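Local coordinates for uroporphyrin-III C-methyltransferase (Thermus thermophilus, PDB 1VE2), which probably transfers methyl groups from S-adenosyl-L-methionine to uroporphyrinogen III, giving precorrin-2 on the way to sirohaem and corrinoids, at residues V5-A10 with E97-L102; G87-F92 with F109-G114; P178-A183 with L216-V221. All blocks are in the same frame, centred on the assembly; numbering follows the deposited sequence.

Interactions 1 and 2 sit together in the domain built on the five-stranded parallel sheet. Interaction 3 lies in the second, mixed sheet. The centres of interactions 1 and 2 are about 7 Å apart. Strands 4-9 and 109-112 are neighbours in the sheet and join them directly, with L7 probably hydrogen-bonded to E110 and V112. Helix 95-105, used by interaction 1, leads straight into strand 109-112, used by interaction 2, and their segments alternate along the chain. Interaction 3 comes later in the chain, with its centre about 34 Å and 28 Å from those of interactions 1 and 2. This matches the two-domain build of the tetrapyrrole methylases. Interactions 1 and 2 also touch the second subunit.

Interaction 1 (V5-A10 with E97-L102); sequences VYLVGA and EEALAL
Strand 5-9 and helix 97-102 run almost antiparallel, at 170°, with their axes 10.1 Å apart at closest approach. V5 and L7 face the helix. The contact between them and the helix is apolar. The side chain of V5 lies roughly perpendicular to that of L102, and CG1 of V5 lies 3.8 Å from CD1 of L102. The second branches also meet, V5 CG2 and L102 CD2 being 4.1 Å apart. L7 has CG anti to its carbonyl carbon (chi1 -58°), and its two methyls part to different partners. L7 CD1 lies 3.9 Å from the backbone N of A99 and also touches the CB atoms of A99 and E98. L7 CD2 passes to CD1 of L102 at 4.1 Å. The end of E98 is not part of this packing. Its carboxylate makes salt bridges with K85 and R83, and Q64 adds a hydrogen bond; together these probably balance the buried charge. Strand 4-9 lies between strands 80-85 and 109-112 in the parallel sheet. Helix 95-105 packs on one face of it. Y6 and V8 turn to the other face, where helix 20-28 lies. Helix 64-76 flanks the contact through A75, which touches V5.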
loop_
_atom_site.group_PDB
_atom_site.type_symbol
_atom_site.label_atom_id
_atom_site.label_comp_id
_atom_site.label_asym_id
_atom_site.label_seq_id
_atom_site.Cartn_x
_atom_site.Cartn_y
_atom_site.Cartn_z
ATOM N N VAL A 5 -14.019 -16.802 7.413
ATOM C CA VAL A 5 -12.645 -16.445 7.701
ATOM C C VAL A 5 -12.329 -15.074 7.127
ATOM O O VAL A 5 -12.685 -14.767 5.987
ATOM C CB VAL A 5 -11.664 -17.477 7.091
ATOM C CG1 VAL A 5 -10.227 -17.035 7.333
ATOM C CG2 VAL A 5 -11.916 -18.863 7.698
ATOM N N TYR A 6 -11.673 -14.247 7.930
ATOM C CA TYR A 6 -11.269 -12.922 7.478
ATOM C C TYR A 6 -9.750 -12.916 7.434
ATOM O O TYR A 6 -9.110 -13.321 8.406
ATOM C CB TYR A 6 -11.719 -11.843 8.466
ATOM C CG TYR A 6 -13.199 -11.548 8.455
ATOM C CD1 TYR A 6 -13.734 -10.611 7.575
ATOM C CD2 TYR A 6 -14.064 -12.199 9.334
ATOM C CE1 TYR A 6 -15.098 -10.320 7.572
ATOM C CE2 TYR A 6 -15.433 -11.919 9.337
ATOM C CZ TYR A 6 -15.939 -10.977 8.456
ATOM O OH TYR A 6 -17.285 -10.688 8.458
ATOM N N LEU A 7 -9.172 -12.506 6.309
ATOM C CA LEU A 7 -7.706 -12.400 6.229
ATOM C C LEU A 7 -7.525 -10.908 6.479
ATOM O O LEU A 7 -7.872 -10.079 5.632
ATOM C CB LEU A 7 -7.190 -12.812 4.844
ATOM C CG LEU A 7 -7.558 -14.241 4.399
ATOM C CD1 LEU A 7 -6.789 -14.562 3.117
ATOM C CD2 LEU A 7 -7.208 -15.268 5.487
ATOM N N VAL A 8 -6.993 -10.584 7.653
ATOM C CA VAL A 8 -6.848 -9.200 8.103
ATOM C C VAL A 8 -5.455 -8.604 8.157
ATOM O O VAL A 8 -4.528 -9.215 8.685
ATOM C CB VAL A 8 -7.466 -9.051 9.523
ATOM C CG1 VAL A 8 -7.457 -7.573 9.975
ATOM C CG2 VAL A 8 -8.871 -9.631 9.527
ATOM N N GLY A 9 -5.329 -7.394 7.619
ATOM C CA GLY A 9 -4.064 -6.689 7.647
ATOM C C GLY A 9 -3.972 -5.876 8.931
ATOM O O GLY A 9 -4.903 -5.146 9.277
ATOM N N ALA A 10 -2.854 -6.000 9.643
ATOM C CA ALA A 10 -2.666 -5.266 10.890
ATOM C C ALA A 10 -1.948 -3.936 10.680
ATOM O O ALA A 10 -1.754 -3.178 11.627
ATOM C CB ALA A 10 -1.871 -6.123 11.889
ATOM N N GLU A 97 -2.158 -17.586 -1.160
ATOM C CA GLU A 97 -2.339 -19.024 -1.053
ATOM C C GLU A 97 -3.452 -19.351 -0.057
ATOM O O GLU A 97 -4.200 -20.315 -0.248
ATOM C CB GLU A 97 -1.035 -19.691 -0.624
ATOM C CG GLU A 97 0.039 -19.644 -1.683
ATOM C CD GLU A 97 1.273 -20.375 -1.236
ATOM O OE1 GLU A 97 2.364 -19.788 -1.307
ATOM O OE2 GLU A 97 1.141 -21.537 -0.805
ATOM N N GLU A 98 -3.565 -18.551 1.002
ATOM C CA GLU A 98 -4.609 -18.775 1.993
ATOM C C GLU A 98 -5.963 -18.521 1.347
ATOM O O GLU A 98 -6.891 -19.311 1.513
ATOM C CB GLU A 98 -4.410 -17.860 3.207
ATOM C CG GLU A 98 -3.156 -18.206 4.012
ATOM C CD GLU A 98 -2.861 -17.215 5.131
ATOM O OE1 GLU A 98 -3.085 -15.994 4.934
ATOM O OE2 GLU A 98 -2.384 -17.654 6.203
ATOM N N ALA A 99 -6.069 -17.424 0.600
ATOM C CA ALA A 99 -7.321 -17.098 -0.087
ATOM C C ALA A 99 -7.711 -18.219 -1.047
ATOM O O ALA A 99 -8.863 -18.637 -1.079
ATOM C CB ALA A 99 -7.173 -15.793 -0.860
ATOM N N LEU A 100 -6.759 -18.688 -1.851
ATOM C CA LEU A 100 -7.041 -19.770 -2.798
ATOM C C LEU A 100 -7.523 -21.026 -2.084
ATOM O O LEU A 100 -8.473 -21.679 -2.522
ATOM C CB LEU A 100 -5.791 -20.126 -3.605
ATOM C CG LEU A 100 -5.580 -19.455 -4.952
ATOM C CD1 LEU A 100 -4.264 -19.964 -5.546
ATOM C CD2 LEU A 100 -6.759 -19.778 -5.887
ATOM N N ALA A 101 -6.853 -21.373 -0.989
ATOM C CA ALA A 101 -7.229 -22.561 -0.234
ATOM C C ALA A 101 -8.647 -22.452 0.310
ATOM O O ALA A 101 -9.406 -23.422 0.279
ATOM C CB ALA A 101 -6.239 -22.794 0.907
ATOM N N LEU A 102 -9.016 -21.270 0.791
ATOM C CA LEU A 102 -10.355 -21.090 1.342
ATOM C C LEU A 102 -11.394 -21.229 0.240
ATOM O O LEU A 102 -12.420 -21.891 0.425
ATOM C CB LEU A 102 -10.468 -19.722 2.025
ATOM C CG LEU A 102 -9.574 -19.552 3.261
ATOM C CD1 LEU A 102 -9.568 -18.098 3.696
ATOM C CD2 LEU A 102 -10.063 -20.452 4.386
#

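Interaction 2 (G87-F92 with F109-G114); sequences GDPMVF and FEVVPG
G87-F92 holds part of the family's glycine-rich GGDP loop, which in relatives lines the S-adenosylmethionine site. An Asx turn at D88, set in a type I beta turn from D88 to V91, packs this loop against the end of strand 109-112. D88 OD1 accepts from M90 N at 2.9 Å, 25° out of the carboxylate plane on the anti side. D88 OD2 works across the contact and accepts from G114 N at 3.2 Å, nearly straight at 163°, but the N-H comes from above the carboxylate plane. A water donates to D88 OD2 and to G114 O, bridging these acceptors. S123 of the second subunit is hydrogen-bonded to OD1, so OD1 and OD2 each have two partners. An alanine here would remove the carboxylate, which is likely to free the turn at M90 N and leave G114 N and S123 of the second subunit without this acceptor. P89 meets the strand with CG and CD: P89 CG lies 3.5 Å from V111 CG1, and CD 3.5 Å from V112 O. V111 CG1 is anti to the backbone N (chi1 179°) and also meets M90 CG at 3.7 Å. G114 suits this spot, because a CB would clash with G87 O. Strand 109-112 borders strand 4-9 in the parallel sheet, helix 95-105 packs on F109, and the second subunit packs against M90, V111 and P113.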
loop_
_atom_site.group_PDB
_atom_site.type_symbol
_atom_site.label_atom_id
_atom_site.label_comp_id
_atom_site.label_asym_id
_atom_site.label_seq_id
_atom_site.Cartn_x
_atom_site.Cartn_y
_atom_site.Cartn_z
ATOM N N GLY A 87 1.164 -5.692 8.007
ATOM C CA GLY A 87 0.964 -4.988 6.747
ATOM C C GLY A 87 -0.377 -5.320 6.119
ATOM O O GLY A 87 -1.402 -5.294 6.789
ATOM N N ASP A 88 -0.364 -5.612 4.822
ATOM C CA ASP A 88 -1.572 -5.988 4.093
ATOM C C ASP A 88 -1.520 -7.520 3.996
ATOM O O ASP A 88 -0.461 -8.096 3.746
ATOM C CB ASP A 88 -1.566 -5.355 2.709
ATOM C CG ASP A 88 -2.807 -5.680 1.925
ATOM O OD1 ASP A 88 -2.876 -6.787 1.351
ATOM O OD2 ASP A 88 -3.715 -4.828 1.892
ATOM N N PRO A 89 -2.661 -8.194 4.180
ATOM C CA PRO A 89 -2.685 -9.656 4.126
ATOM C C PRO A 89 -2.345 -10.332 2.805
ATOM O O PRO A 89 -2.056 -11.528 2.784
ATOM C CB PRO A 89 -4.102 -9.988 4.590
ATOM C CG PRO A 89 -4.896 -8.880 3.997
ATOM C CD PRO A 89 -4.031 -7.649 4.252
ATOM N N MET A 90 -2.380 -9.581 1.712
ATOM C CA MET A 90 -2.092 -10.153 0.401
ATOM C C MET A 90 -0.696 -9.837 -0.137
ATOM O O MET A 90 -0.284 -10.394 -1.149
ATOM C CB MET A 90 -3.147 -9.679 -0.599
ATOM C CG MET A 90 -4.587 -9.971 -0.133
ATOM S SD MET A 90 -4.933 -11.758 0.021
ATOM C CE MET A 90 -5.026 -12.124 -1.635
ATOM N N VAL A 91 0.040 -8.959 0.534
ATOM C CA VAL A 91 1.376 -8.606 0.060
ATOM C C VAL A 91 2.416 -9.548 0.665
ATOM O O VAL A 91 2.782 -9.420 1.834
ATOM C CB VAL A 91 1.700 -7.150 0.405
ATOM C CG1 VAL A 91 3.060 -6.762 -0.161
ATOM C CG2 VAL A 91 0.628 -6.261 -0.172
ATOM N N PHE A 92 2.887 -10.485 -0.153
ATOM C CA PHE A 92 3.834 -11.500 0.291
ATOM C C PHE A 92 3.141 -12.220 1.469
ATOM O O PHE A 92 1.926 -12.103 1.631
ATOM C CB PHE A 92 5.164 -10.834 0.688
ATOM C CG PHE A 92 5.885 -10.178 -0.473
ATOM C CD1 PHE A 92 6.400 -10.947 -1.519
ATOM C CD2 PHE A 92 6.010 -8.795 -0.548
ATOM C CE1 PHE A 92 7.021 -10.348 -2.620
ATOM C CE2 PHE A 92 6.629 -8.180 -1.644
ATOM C CZ PHE A 92 7.136 -8.960 -2.686
ATOM N N PHE A 109 -15.069 -16.306 2.903
ATOM C CA PHE A 109 -13.976 -15.486 3.423
ATOM C C PHE A 109 -13.982 -14.083 2.836
ATOM O O PHE A 109 -14.555 -13.843 1.771
ATOM C CB PHE A 109 -12.622 -16.158 3.143
ATOM C CG PHE A 109 -12.174 -16.059 1.712
ATOM C CD1 PHE A 109 -11.359 -15.006 1.295
ATOM C CD2 PHE A 109 -12.590 -16.999 0.774
ATOM C CE1 PHE A 109 -10.963 -14.890 -0.047
ATOM C CE2 PHE A 109 -12.200 -16.893 -0.569
ATOM C CZ PHE A 109 -11.384 -15.832 -0.975
ATOM N N GLU A 110 -13.357 -13.155 3.554
ATOM C CA GLU A 110 -13.232 -11.776 3.111
ATOM C C GLU A 110 -11.824 -11.332 3.449
ATOM O O GLU A 110 -11.243 -11.789 4.439
ATOM C CB GLU A 110 -14.219 -10.850 3.829
ATOM C CG GLU A 110 -15.666 -11.099 3.509
ATOM C CD GLU A 110 -16.582 -10.019 4.065
ATOM O OE1 GLU A 110 -17.807 -10.257 4.111
ATOM O OE2 GLU A 110 -16.085 -8.937 4.449
ATOM N N VAL A 111 -11.277 -10.442 2.631
ATOM C CA VAL A 111 -9.933 -9.932 2.872
ATOM C C VAL A 111 -10.068 -8.466 3.271
ATOM O O VAL A 111 -10.764 -7.690 2.609
ATOM C CB VAL A 111 -9.050 -10.077 1.611
ATOM C CG1 VAL A 111 -7.652 -9.517 1.874
ATOM C CG2 VAL A 111 -8.974 -11.559 1.217
ATOM N N VAL A 112 -9.414 -8.111 4.370
ATOM C CA VAL A 112 -9.451 -6.765 4.922
ATOM C C VAL A 112 -8.080 -6.127 4.754
ATOM O O VAL A 112 -7.132 -6.482 5.458
ATOM C CB VAL A 112 -9.817 -6.818 6.409
ATOM C CG1 VAL A 112 -9.878 -5.412 6.999
ATOM C CG2 VAL A 112 -11.145 -7.535 6.575
ATOM N N PRO A 113 -7.956 -5.187 3.801
ATOM C CA PRO A 113 -6.719 -4.462 3.485
ATOM C C PRO A 113 -6.089 -3.770 4.682
ATOM O O PRO A 113 -6.788 -3.362 5.608
ATOM C CB PRO A 113 -7.172 -3.439 2.442
ATOM C CG PRO A 113 -8.301 -4.112 1.760
ATOM C CD PRO A 113 -9.050 -4.767 2.904
ATOM N N GLY A 114 -4.768 -3.626 4.642
ATOM C CA GLY A 114 -4.056 -2.938 5.698
ATOM C C GLY A 114 -2.989 -2.042 5.090
ATOM O O GLY A 114 -2.599 -2.237 3.944
HETATM O O HOH W 1 -3.302 -2.227 1.434
#

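Interaction 3 (P178-A183 with L216-V221); sequences PETPLA and LVVGKV
T180 carries CG2 anti to its backbone N, while OG1 lies beside that N, anti to the carbonyl carbon (chi1 -56°). The methyl therefore reaches V218 and G219, and the hydroxyl bonds to P177 O. V218 matches it: at chi1 56° its CG2 lies anti to the backbone N and meets T180 CG2 at 3.6 Å. The same T180 methyl is tight against G219, 3.5 Å from its CA. Strands 181-183 and 216-218 pair antiparallel, their directions 166° apart. A183 and V217 form a hydrogen-bonded pair. A183 N donates to V217 O at 2.8 Å, in the carbonyl plane. V217 N donates back to A183 O at 3.0 Å, tilted from the plane of the A183 carbonyl. Two residues along each strand, G219 N donates to P181 O at 3.1 Å, almost in line with the carbonyl. L182 and V218 make the non-hydrogen-bonded pair between these bonds. Their side chains share a face of the sheet, where L182 CD1 lies 4.2 Å from V218 CB. The side chains of L182 and L216 are turned crosswise and meet through their CD1 atoms. G219 has backbone angles that call for glycine, and a 3-10 segment starts at K220. This is antiparallel strand pairing within the mixed sheet. Strand 194-199 continues the sheet beyond strand 181-186, and strand 155-159 beyond strand 214-218. Helix 168-173 lies over the face of L182 and L216, touching both through L172, while A183 turns to the other face.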
loop_
_atom_site.group_PDB
_atom_site.type_symbol
_atom_site.label_atom_id
_atom_site.label_comp_id
_atom_site.label_asym_id
_atom_site.label_seq_id
_atom_site.Cartn_x
_atom_site.Cartn_y
_atom_site.Cartn_z
ATOM N N PRO A 178 26.865 2.993 -7.600
ATOM C CA PRO A 178 27.305 3.063 -6.202
ATOM C C PRO A 178 27.016 4.368 -5.462
ATOM O O PRO A 178 26.987 4.384 -4.235
ATOM C CB PRO A 178 28.799 2.753 -6.298
ATOM C CG PRO A 178 29.167 3.289 -7.644
ATOM C CD PRO A 178 28.017 2.820 -8.504
ATOM N N GLU A 179 26.791 5.455 -6.194
ATOM C CA GLU A 179 26.518 6.742 -5.559
ATOM C C GLU A 179 25.039 6.990 -5.257
ATOM O O GLU A 179 24.692 7.993 -4.629
ATOM C CB GLU A 179 27.030 7.904 -6.422
ATOM C CG GLU A 179 27.881 7.522 -7.624
ATOM C CD GLU A 179 27.075 7.387 -8.905
ATOM O OE1 GLU A 179 26.255 8.287 -9.205
ATOM O OE2 GLU A 179 27.277 6.385 -9.620
ATOM N N THR A 180 24.174 6.085 -5.695
ATOM C CA THR A 180 22.739 6.246 -5.487
ATOM C C THR A 180 22.320 6.308 -4.022
ATOM O O THR A 180 22.712 5.464 -3.216
ATOM C CB THR A 180 21.951 5.107 -6.168
ATOM O OG1 THR A 180 22.296 5.056 -7.554
ATOM C CG2 THR A 180 20.449 5.346 -6.042
ATOM N N PRO A 181 21.520 7.324 -3.658
ATOM C CA PRO A 181 21.046 7.481 -2.280
ATOM C C PRO A 181 20.303 6.224 -1.835
ATOM O O PRO A 181 19.527 5.652 -2.599
ATOM C CB PRO A 181 20.126 8.693 -2.374
ATOM C CG PRO A 181 20.777 9.514 -3.432
ATOM C CD PRO A 181 21.129 8.483 -4.478
ATOM N N LEU A 182 20.555 5.800 -0.601
ATOM C CA LEU A 182 19.923 4.611 -0.047
ATOM C C LEU A 182 19.514 4.838 1.404
ATOM O O LEU A 182 20.240 5.470 2.178
ATOM C CB LEU A 182 20.878 3.419 -0.136
ATOM C CG LEU A 182 20.336 2.050 0.298
ATOM C CD1 LEU A 182 21.061 0.955 -0.451
ATOM C CD2 LEU A 182 20.485 1.875 1.797
ATOM N N ALA A 183 18.344 4.320 1.765
ATOM C CA ALA A 183 17.834 4.458 3.119
ATOM C C ALA A 183 17.538 3.100 3.735
ATOM O O ALA A 183 17.082 2.179 3.059
ATOM C CB ALA A 183 16.580 5.312 3.117
ATOM N N LEU A 216 14.458 -1.299 3.032
ATOM C CA LEU A 216 15.518 -0.657 2.274
ATOM C C LEU A 216 14.857 0.063 1.105
ATOM O O LEU A 216 13.977 -0.498 0.451
ATOM C CB LEU A 216 16.506 -1.700 1.744
ATOM C CG LEU A 216 17.680 -1.222 0.880
ATOM C CD1 LEU A 216 18.765 -2.305 0.859
ATOM C CD2 LEU A 216 17.210 -0.910 -0.538
ATOM N N VAL A 217 15.256 1.308 0.871
ATOM C CA VAL A 217 14.728 2.086 -0.244
ATOM C C VAL A 217 15.924 2.712 -0.959
ATOM O O VAL A 217 16.735 3.403 -0.336
ATOM C CB VAL A 217 13.783 3.213 0.228
ATOM C CG1 VAL A 217 13.141 3.886 -0.984
ATOM C CG2 VAL A 217 12.723 2.655 1.164
ATOM N N VAL A 218 16.037 2.463 -2.262
ATOM C CA VAL A 218 17.144 2.999 -3.040
ATOM C C VAL A 218 16.666 3.707 -4.311
ATOM O O VAL A 218 15.674 3.307 -4.927
ATOM C CB VAL A 218 18.163 1.871 -3.377
ATOM C CG1 VAL A 218 17.470 0.724 -4.095
ATOM C CG2 VAL A 218 19.321 2.426 -4.210
ATOM N N GLY A 219 17.366 4.775 -4.685
ATOM C CA GLY A 219 16.997 5.523 -5.871
ATOM C C GLY A 219 17.161 7.016 -5.659
ATOM O O GLY A 219 17.283 7.480 -4.527
ATOM N N LYS A 220 17.160 7.768 -6.755
ATOM C CA LYS A 220 17.309 9.218 -6.704
ATOM C C LYS A 220 16.330 9.923 -5.766
ATOM O O LYS A 220 16.652 10.971 -5.201
ATOM C CB LYS A 220 17.170 9.810 -8.112
ATOM C CG LYS A 220 18.278 9.406 -9.077
ATOM C CD LYS A 220 18.073 10.019 -10.451
ATOM C CE LYS A 220 19.228 9.675 -11.379
ATOM N NZ LYS A 220 19.053 10.294 -12.721
ATOM N N VAL A 221 15.138 9.359 -5.585
ATOM C CA VAL A 221 14.151 9.997 -4.722
ATOM C C VAL A 221 14.589 10.017 -3.254
ATOM O O VAL A 221 14.169 10.878 -2.489
ATOM C CB VAL A 221 12.767 9.300 -4.813
ATOM C CG1 VAL A 221 12.816 7.939 -4.130
ATOM C CG2 VAL A 221 11.694 10.196 -4.188
#